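Local coordinates for bifunctional pinoresinol-lariciresinol reductase 1 (Thuja plicata, PDB 1QYD), which catalyses the NADPH-dependent, enantioselective reduction of pinoresinol to lariciresinol and of (-)-lariciresinol on to (+)-secoisolariciresinol in lignan biosynthesis, at residues A[181-186]-A[247-252]; A[79-84]-A[115-120]. All coordinates share one frame; numbering follows the deposited sequence.

Interaction 1 (A[181-186]-A[247-252]); sequences KVLIYG and IYISSQ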
ATOM      1  N   LYS A 181      -5.194  -3.042  35.980  1.00 38.84           N
ATOM      2  CA  LYS A 181      -6.288  -3.078  35.008  1.00 35.56           C
ATOM      3  C   LYS A 181      -6.111  -4.053  33.868  1.00 35.71           C
ATOM      4  O   LYS A 181      -5.038  -4.620  33.661  1.00 37.10           O
ATOM      5  CB  LYS A 181      -6.501  -1.762  34.305  1.00 35.66           C
ATOM      6  CG  LYS A 181      -6.818  -0.549  35.130  1.00 42.96           C
ATOM      7  CD  LYS A 181      -6.121   0.617  34.433  1.00 41.69           C
ATOM      8  CE  LYS A 181      -4.612   0.564  34.689  1.00 36.46           C
ATOM      9  NZ  LYS A 181      -3.993   1.695  34.029  1.00 38.52           N
ATOM     10  N   VAL A 182      -7.224  -4.182  33.134  1.00 30.97           N
ATOM     11  CA  VAL A 182      -7.313  -4.892  31.875  1.00 32.04           C
ATOM     12  C   VAL A 182      -8.549  -4.348  31.203  1.00 28.73           C
ATOM     13  O   VAL A 182      -9.619  -4.290  31.809  1.00 31.89           O
ATOM     14  CB  VAL A 182      -7.517  -6.450  31.947  1.00 37.67           C
ATOM     15  CG1 VAL A 182      -6.159  -7.140  31.974  1.00 39.31           C
ATOM     16  CG2 VAL A 182      -8.347  -6.836  33.163  1.00 41.45           C
ATOM     17  N   LEU A 183      -8.398  -3.901  29.957  1.00 25.64           N
ATOM     18  CA  LEU A 183      -9.531  -3.449  29.167  1.00 24.36           C
ATOM     19  C   LEU A 183     -10.119  -4.705  28.507  1.00 25.40           C
ATOM     20  O   LEU A 183      -9.353  -5.512  27.965  1.00 20.36           O
ATOM     21  CB  LEU A 183      -9.015  -2.433  28.144  1.00 23.35           C
ATOM     22  CG  LEU A 183      -9.919  -1.326  27.523  1.00 29.55           C
ATOM     23  CD1 LEU A 183      -9.250   0.047  27.693  1.00 22.65           C
ATOM     24  CD2 LEU A 183     -10.086  -1.527  26.021  1.00 24.43           C
ATOM     25  N   ILE A 184     -11.444  -4.968  28.641  1.00 25.19           N
ATOM     26  CA  ILE A 184     -12.081  -6.108  27.969  1.00 25.21           C
ATOM     27  C   ILE A 184     -13.019  -5.612  26.870  1.00 26.70           C
ATOM     28  O   ILE A 184     -13.622  -4.544  26.902  1.00 26.86           O
ATOM     29  CB  ILE A 184     -12.892  -7.031  28.961  1.00 22.93           C
ATOM     30  CG1 ILE A 184     -11.997  -7.665  30.016  1.00 19.57           C
ATOM     31  CG2 ILE A 184     -13.507  -8.190  28.186  1.00 26.50           C
ATOM     32  CD1 ILE A 184     -12.606  -8.877  30.760  1.00  9.51           C
ATOM     33  N   TYR A 185     -13.109  -6.405  25.816  1.00 27.17           N
ATOM     34  CA  TYR A 185     -13.872  -6.011  24.668  1.00 26.81           C
ATOM     35  C   TYR A 185     -15.244  -6.635  24.771  1.00 26.33           C
ATOM     36  O   TYR A 185     -15.499  -7.818  24.548  1.00 30.62           O
ATOM     37  CB  TYR A 185     -13.076  -6.446  23.429  1.00 21.74           C
ATOM     38  CG  TYR A 185     -11.681  -5.808  23.476  1.00 20.61           C
ATOM     39  CD1 TYR A 185     -10.554  -6.609  23.709  1.00 20.31           C
ATOM     40  CD2 TYR A 185     -11.544  -4.417  23.369  1.00 12.90           C
ATOM     41  CE1 TYR A 185      -9.298  -6.026  23.866  1.00 13.79           C
ATOM     42  CE2 TYR A 185     -10.299  -3.831  23.505  1.00  9.91           C
ATOM     43  CZ  TYR A 185      -9.191  -4.638  23.766  1.00 16.17           C
ATOM     44  OH  TYR A 185      -7.973  -4.043  24.026  1.00 18.05           O
ATOM     45  N   GLY A 186     -16.101  -5.754  25.262  1.00 22.58           N
ATOM     46  CA  GLY A 186     -17.517  -6.032  25.384  1.00 26.32           C
ATOM     47  C   GLY A 186     -17.840  -6.867  26.593  1.00 28.19           C
ATOM     48  O   GLY A 186     -17.983  -6.395  27.725  1.00 33.63           O
ATOM     49  N   ILE A 247     -12.700  -3.442  33.189  1.00 37.47           N
ATOM     50  CA  ILE A 247     -13.352  -2.212  32.751  1.00 38.81           C
ATOM     51  C   ILE A 247     -14.455  -2.431  31.701  1.00 39.88           C
ATOM     52  O   ILE A 247     -15.582  -1.951  31.895  1.00 41.67           O
ATOM     53  CB  ILE A 247     -12.272  -1.229  32.191  1.00 38.61           C
ATOM     54  CG1 ILE A 247     -10.900  -1.298  32.894  1.00 35.57           C
ATOM     55  CG2 ILE A 247     -12.840   0.167  32.387  1.00 37.46           C
ATOM     56  CD1 ILE A 247     -10.743  -0.728  34.320  1.00 37.69           C
ATOM     57  N   TYR A 248     -14.156  -3.196  30.623  1.00 36.34           N
ATOM     58  CA  TYR A 248     -15.016  -3.552  29.482  1.00 33.59           C
ATOM     59  C   TYR A 248     -15.354  -2.383  28.548  1.00 37.10           C
ATOM     60  O   TYR A 248     -15.568  -1.251  28.987  1.00 41.41           O
ATOM     61  CB  TYR A 248     -16.352  -4.200  29.933  1.00 29.87           C
ATOM     62  CG  TYR A 248     -16.235  -5.470  30.790  1.00 25.45           C
ATOM     63  CD1 TYR A 248     -15.793  -5.352  32.105  1.00 28.91           C
ATOM     64  CD2 TYR A 248     -16.540  -6.749  30.307  1.00 24.47           C
ATOM     65  CE1 TYR A 248     -15.644  -6.467  32.930  1.00 27.24           C
ATOM     66  CE2 TYR A 248     -16.394  -7.886  31.129  1.00 23.61           C
ATOM     67  CZ  TYR A 248     -15.941  -7.726  32.443  1.00 22.09           C
ATOM     68  OH  TYR A 248     -15.757  -8.786  33.307  1.00 28.04           O
ATOM     69  N   ILE A 249     -15.387  -2.621  27.222  1.00 36.75           N
ATOM     70  CA  ILE A 249     -15.617  -1.579  26.221  1.00 32.89           C
ATOM     71  C   ILE A 249     -16.437  -2.088  25.034  1.00 31.55           C
ATOM     72  O   ILE A 249     -16.476  -3.293  24.857  1.00 27.76           O
ATOM     73  CB  ILE A 249     -14.219  -1.058  25.831  1.00 29.99           C
ATOM     74  CG1 ILE A 249     -14.409   0.344  25.329  1.00 31.19           C
ATOM     75  CG2 ILE A 249     -13.532  -1.928  24.786  1.00 36.44           C
ATOM     76  CD1 ILE A 249     -13.105   1.151  25.209  1.00 41.12           C
ATOM     77  N   SER A 250     -17.057  -1.284  24.154  1.00 32.89           N
ATOM     78  CA  SER A 250     -17.986  -1.767  23.117  1.00 35.55           C
ATOM     79  C   SER A 250     -17.801  -1.273  21.675  1.00 41.15           C
ATOM     80  O   SER A 250     -16.862  -0.525  21.414  1.00 40.58           O
ATOM     81  CB  SER A 250     -19.398  -1.430  23.576  1.00 34.89           C
ATOM     82  OG  SER A 250     -19.541  -0.036  23.842  1.00 34.42           O
ATOM     83  N   SER A 251     -18.683  -1.634  20.721  1.00 42.25           N
ATOM     84  CA  SER A 251     -18.554  -1.275  19.316  1.00 45.51           C
ATOM     85  C   SER A 251     -18.497   0.187  18.841  1.00 52.22           C
ATOM     86  O   SER A 251     -17.381   0.655  18.572  1.00 58.11           O
ATOM     87  CB  SER A 251     -19.673  -1.975  18.514  1.00 45.17           C
ATOM     88  OG  SER A 251     -19.560  -3.394  18.403  1.00 37.23           O
ATOM     89  N   GLN A 252     -19.621   0.946  18.767  1.00 53.59           N
ATOM     90  CA  GLN A 252     -19.789   2.275  18.117  1.00 53.35           C
ATOM     91  C   GLN A 252     -18.792   3.465  17.994  1.00 53.51           C
ATOM     92  O   GLN A 252     -18.085   3.641  16.968  1.00 56.17           O
ATOM     93  CB  GLN A 252     -21.120   2.840  18.669  1.00 52.63           C
ATOM     94  CG  GLN A 252     -21.235   2.971  20.188  1.00 51.59           C
ATOM     95  CD  GLN A 252     -22.539   3.542  20.731  1.00 49.55           C
ATOM     96  OE1 GLN A 252     -23.080   4.551  20.268  1.00 45.91           O
ATOM     97  NE2 GLN A 252     -23.047   2.877  21.770  1.00 49.79           N
TER

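Interaction 2 (A[79-84]-A[115-120]); sequences VVISAL and SEFGMD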
ATOM      1  N   VAL A  79       9.660 -28.016  -1.374  1.00 15.94           N
ATOM      2  CA  VAL A  79       8.701 -27.100  -0.802  1.00  9.60           C
ATOM      3  C   VAL A  79       9.314 -25.706  -0.728  1.00  6.20           C
ATOM      4  O   VAL A  79      10.531 -25.576  -0.722  1.00  9.32           O
ATOM      5  CB  VAL A  79       8.319 -27.646   0.579  1.00 12.91           C
ATOM      6  CG1 VAL A  79       7.096 -26.879   1.060  1.00  6.02           C
ATOM      7  CG2 VAL A  79       8.014 -29.165   0.527  1.00  7.55           C
ATOM      8  N   VAL A  80       8.510 -24.643  -0.826  1.00  7.01           N
ATOM      9  CA  VAL A  80       8.898 -23.248  -0.567  1.00  8.42           C
ATOM     10  C   VAL A  80       7.858 -22.663   0.416  1.00 14.87           C
ATOM     11  O   VAL A  80       6.632 -22.716   0.236  1.00 15.45           O
ATOM     12  CB  VAL A  80       8.931 -22.372  -1.860  1.00  7.57           C
ATOM     13  CG1 VAL A  80       7.790 -22.765  -2.766  1.00  7.95           C
ATOM     14  CG2 VAL A  80       8.777 -20.877  -1.530  1.00  2.00           C
ATOM     15  N   ILE A  81       8.366 -22.125   1.524  1.00 13.29           N
ATOM     16  CA  ILE A  81       7.525 -21.525   2.542  1.00  7.74           C
ATOM     17  C   ILE A  81       7.824 -20.044   2.590  1.00  5.72           C
ATOM     18  O   ILE A  81       8.976 -19.662   2.740  1.00  8.71           O
ATOM     19  CB  ILE A  81       7.816 -22.196   3.904  1.00  5.92           C
ATOM     20  CG1 ILE A  81       7.449 -23.655   3.849  1.00  2.05           C
ATOM     21  CG2 ILE A  81       6.928 -21.598   4.995  1.00 13.43           C
ATOM     22  CD1 ILE A  81       7.927 -24.359   5.118  1.00 11.68           C
ATOM     23  N   SER A  82       6.838 -19.190   2.377  1.00  3.49           N
ATOM     24  CA  SER A  82       7.051 -17.774   2.554  1.00  2.00           C
ATOM     25  C   SER A  82       6.531 -17.228   3.884  1.00  6.86           C
ATOM     26  O   SER A  82       5.335 -17.313   4.169  1.00 11.99           O
ATOM     27  CB  SER A  82       6.382 -17.051   1.429  1.00  3.12           C
ATOM     28  OG  SER A  82       6.190 -15.667   1.721  1.00  2.00           O
ATOM     29  N   ALA A  83       7.383 -16.629   4.720  1.00  9.82           N
ATOM     30  CA  ALA A  83       6.948 -15.986   5.970  1.00  9.83           C
ATOM     31  C   ALA A  83       7.233 -14.499   5.896  1.00 11.58           C
ATOM     32  O   ALA A  83       7.558 -13.826   6.874  1.00 15.44           O
ATOM     33  CB  ALA A  83       7.697 -16.574   7.154  1.00  2.00           C
ATOM     34  N   LEU A  84       7.106 -13.987   4.665  1.00 17.10           N
ATOM     35  CA  LEU A  84       7.351 -12.597   4.297  1.00 20.73           C
ATOM     36  C   LEU A  84       6.339 -11.614   4.844  1.00 27.27           C
ATOM     37  O   LEU A  84       5.233 -11.540   4.308  1.00 33.45           O
ATOM     38  CB  LEU A  84       7.396 -12.471   2.741  1.00 18.61           C
ATOM     39  CG  LEU A  84       8.787 -12.678   2.094  1.00 14.20           C
ATOM     40  CD1 LEU A  84       8.773 -12.774   0.570  1.00  2.00           C
ATOM     41  CD2 LEU A  84       9.609 -11.487   2.551  1.00 10.68           C
ATOM     42  N   SER A 115       2.485 -16.418   2.893  1.00  3.63           N
ATOM     43  CA  SER A 115       2.582 -15.644   4.111  1.00 13.56           C
ATOM     44  C   SER A 115       1.171 -15.339   4.575  1.00 19.10           C
ATOM     45  O   SER A 115       0.566 -14.321   4.219  1.00 26.87           O
ATOM     46  CB  SER A 115       3.293 -14.350   3.884  1.00 14.24           C
ATOM     47  OG  SER A 115       3.355 -13.744   5.156  1.00 10.29           O
ATOM     48  N   GLU A 116       0.701 -16.346   5.328  1.00 17.94           N
ATOM     49  CA  GLU A 116      -0.595 -16.456   5.974  1.00 18.55           C
ATOM     50  C   GLU A 116      -0.326 -16.231   7.467  1.00 19.93           C
ATOM     51  O   GLU A 116       0.128 -15.164   7.900  1.00 18.44           O
ATOM     52  CB  GLU A 116      -1.133 -17.864   5.676  1.00 14.38           C
ATOM     53  CG  GLU A 116      -1.619 -18.127   4.263  1.00 14.64           C
ATOM     54  CD  GLU A 116      -2.862 -17.342   3.881  1.00 13.99           C
ATOM     55  OE1 GLU A 116      -3.904 -17.554   4.495  1.00 17.74           O
ATOM     56  OE2 GLU A 116      -2.792 -16.523   2.968  1.00 17.41           O
ATOM     57  N   PHE A 117      -0.495 -17.312   8.245  1.00 21.84           N
ATOM     58  CA  PHE A 117      -0.267 -17.437   9.688  1.00 25.49           C
ATOM     59  C   PHE A 117      -1.127 -16.533  10.610  1.00 25.72           C
ATOM     60  O   PHE A 117      -0.687 -16.092  11.676  1.00 23.86           O
ATOM     61  CB  PHE A 117       1.258 -17.225   9.950  1.00 25.32           C
ATOM     62  CG  PHE A 117       2.194 -18.118   9.144  1.00 21.22           C
ATOM     63  CD1 PHE A 117       2.811 -17.600   7.992  1.00 19.06           C
ATOM     64  CD2 PHE A 117       2.392 -19.460   9.514  1.00 23.06           C
ATOM     65  CE1 PHE A 117       3.614 -18.431   7.207  1.00 15.02           C
ATOM     66  CE2 PHE A 117       3.201 -20.284   8.723  1.00 14.19           C
ATOM     67  CZ  PHE A 117       3.804 -19.769   7.575  1.00 18.79           C
ATOM     68  N   GLY A 118      -2.402 -16.354  10.214  1.00 22.91           N
ATOM     69  CA  GLY A 118      -3.371 -15.499  10.880  1.00 24.88           C
ATOM     70  C   GLY A 118      -4.833 -15.876  10.602  1.00 28.05           C
ATOM     71  O   GLY A 118      -5.192 -17.042  10.464  1.00 23.70           O
ATOM     72  N   MET A 119      -5.662 -14.832  10.508  1.00 29.46           N
ATOM     73  CA  MET A 119      -7.110 -14.882  10.372  1.00 32.61           C
ATOM     74  C   MET A 119      -7.873 -15.616   9.266  1.00 38.92           C
ATOM     75  O   MET A 119      -9.047 -15.964   9.471  1.00 44.59           O
ATOM     76  CB  MET A 119      -7.665 -13.478  10.335  1.00 31.52           C
ATOM     77  CG  MET A 119      -7.500 -12.688  11.609  1.00 37.74           C
ATOM     78  SD  MET A 119      -8.611 -11.256  11.620  1.00 41.71           S
ATOM     79  CE  MET A 119      -9.678 -11.846  12.896  1.00 37.90           C
ATOM     80  N   ASP A 120      -7.245 -15.815   8.099  1.00 35.84           N
ATOM     81  CA  ASP A 120      -7.769 -16.422   6.869  1.00 31.09           C
ATOM     82  C   ASP A 120      -8.570 -15.452   5.991  1.00 30.03           C
ATOM     83  O   ASP A 120      -9.793 -15.313   6.113  1.00 32.64           O
ATOM     84  CB  ASP A 120      -8.650 -17.663   7.148  1.00 26.30           C
ATOM     85  CG  ASP A 120      -9.063 -18.482   5.923  1.00 27.83           C
ATOM     86  OD1 ASP A 120      -9.425 -19.642   6.074  1.00 29.99           O
ATOM     87  OD2 ASP A 120      -9.045 -18.001   4.802  1.00 26.33           O
TER

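Interaction 1 (A[181-186]-A[247-252])
Ile-249 rests its CG2 methyl against both Leu-183 and Tyr-185. Ile-249 CG2 lies 3.7 Å from Leu-183 CD2 and 3.5 Å from Tyr-185 CD2, and it meets the tyrosine ring obliquely. The ethyl branch of Ile-249 runs anti to the backbone N (chi1 -155°), which leaves CG2 on the side of these two partners. A second apolar pair is Ile-184 with Tyr-248. The two side chains lie side by side and point the same way. Ile-184 CB sits over one face of the Tyr-248 ring, 4.2 Å from its centroid, in a CH-pi contact, and Ile-184 CD1 reaches the far end of the ring at CZ. The edge of that ring, at CD2, faces the carbonyl oxygen of Gly-186. Further out, Ile-247 CD1 touches Lys-181 CG at 4.0 Å. The polar edge is backbone. Three weak hydrogen bonds cross it: Ile-247 N to Val-182 O, Ile-249 N to Ile-184 O, and Gly-186 N to Ile-249 O. Tyr-185 and Ile-249 thus form a single beta bridge. It continues the pairing of the short parallel strands 181-182 and 245-246. The Tyr-185 hydroxyl bonds to Ala-169 O, and helix 229-241 packs on Val-182 and Ile-184 through Ile-233.

Interaction 2 (A[79-84]-A[115-120])
Ser-115 OG donates a hydrogen bond to Leu-84 O over 3.0 Å. The hydroxyl approaches from above the carbonyl plane, 65° out of it, and the C=O...donor angle is 113°. OG stands anti to the backbone N (chi1 -178°), which carries it across to the chain leaving strand 79-82. Without the hydroxyl, as with an alanine here, Leu-84 O would probably lose this donor and the two segments the hydrogen bond that joins them. Close backbone packing comes next: Ser-82 O lies 3.2 Å from Ser-115 CA. In this Rossmann-type sheet strands 79-82 and 111-113 run parallel as neighbours and pass into loops at their C-terminal ends. The Ala-83 side chain lies by Gly-17, inferred to bind NADP(+), and touches Ile-20 of helix 17-26. The remaining contacts are made by the Phe-117 ring. Ser-82 O lies at the ring edge, near its plane, 3.7 Å from Phe-117 CE1. The apolar partners are Ile-81 and Ala-83. Ile-81 CG2 also lies at that edge, 4.4 Å from Phe-117 CZ. Ala-83 CB stands 4.5 Å from Phe-117 CE1, and Ile-20 touches the same ring. Beyond it, Glu-116 and Asp-120 both form salt bridges with Arg-142, an inferred NADP(+)-binding residue.

How the interactions relate
The two contacts lie in different parts of the chain, with centres 31 Å apart and nearest atoms about 12 Å apart. They do not touch. Interaction 2 is buried, its centre about 6 Å from the centre of the chain, while interaction 1 is only partly buried, its centre about 25 Å from that point. Interaction 2 is close to the inferred cofactor site: the side chain of Leu-84 is about 5 Å from that of Arg-36. On the side of interaction 1, the side chain of Tyr-185 is about 11 Å from that of His-271, an inferred substrate-binding residue. In sequence, 79-84 and 115-120 pair before 181-186 and 247-252 begin.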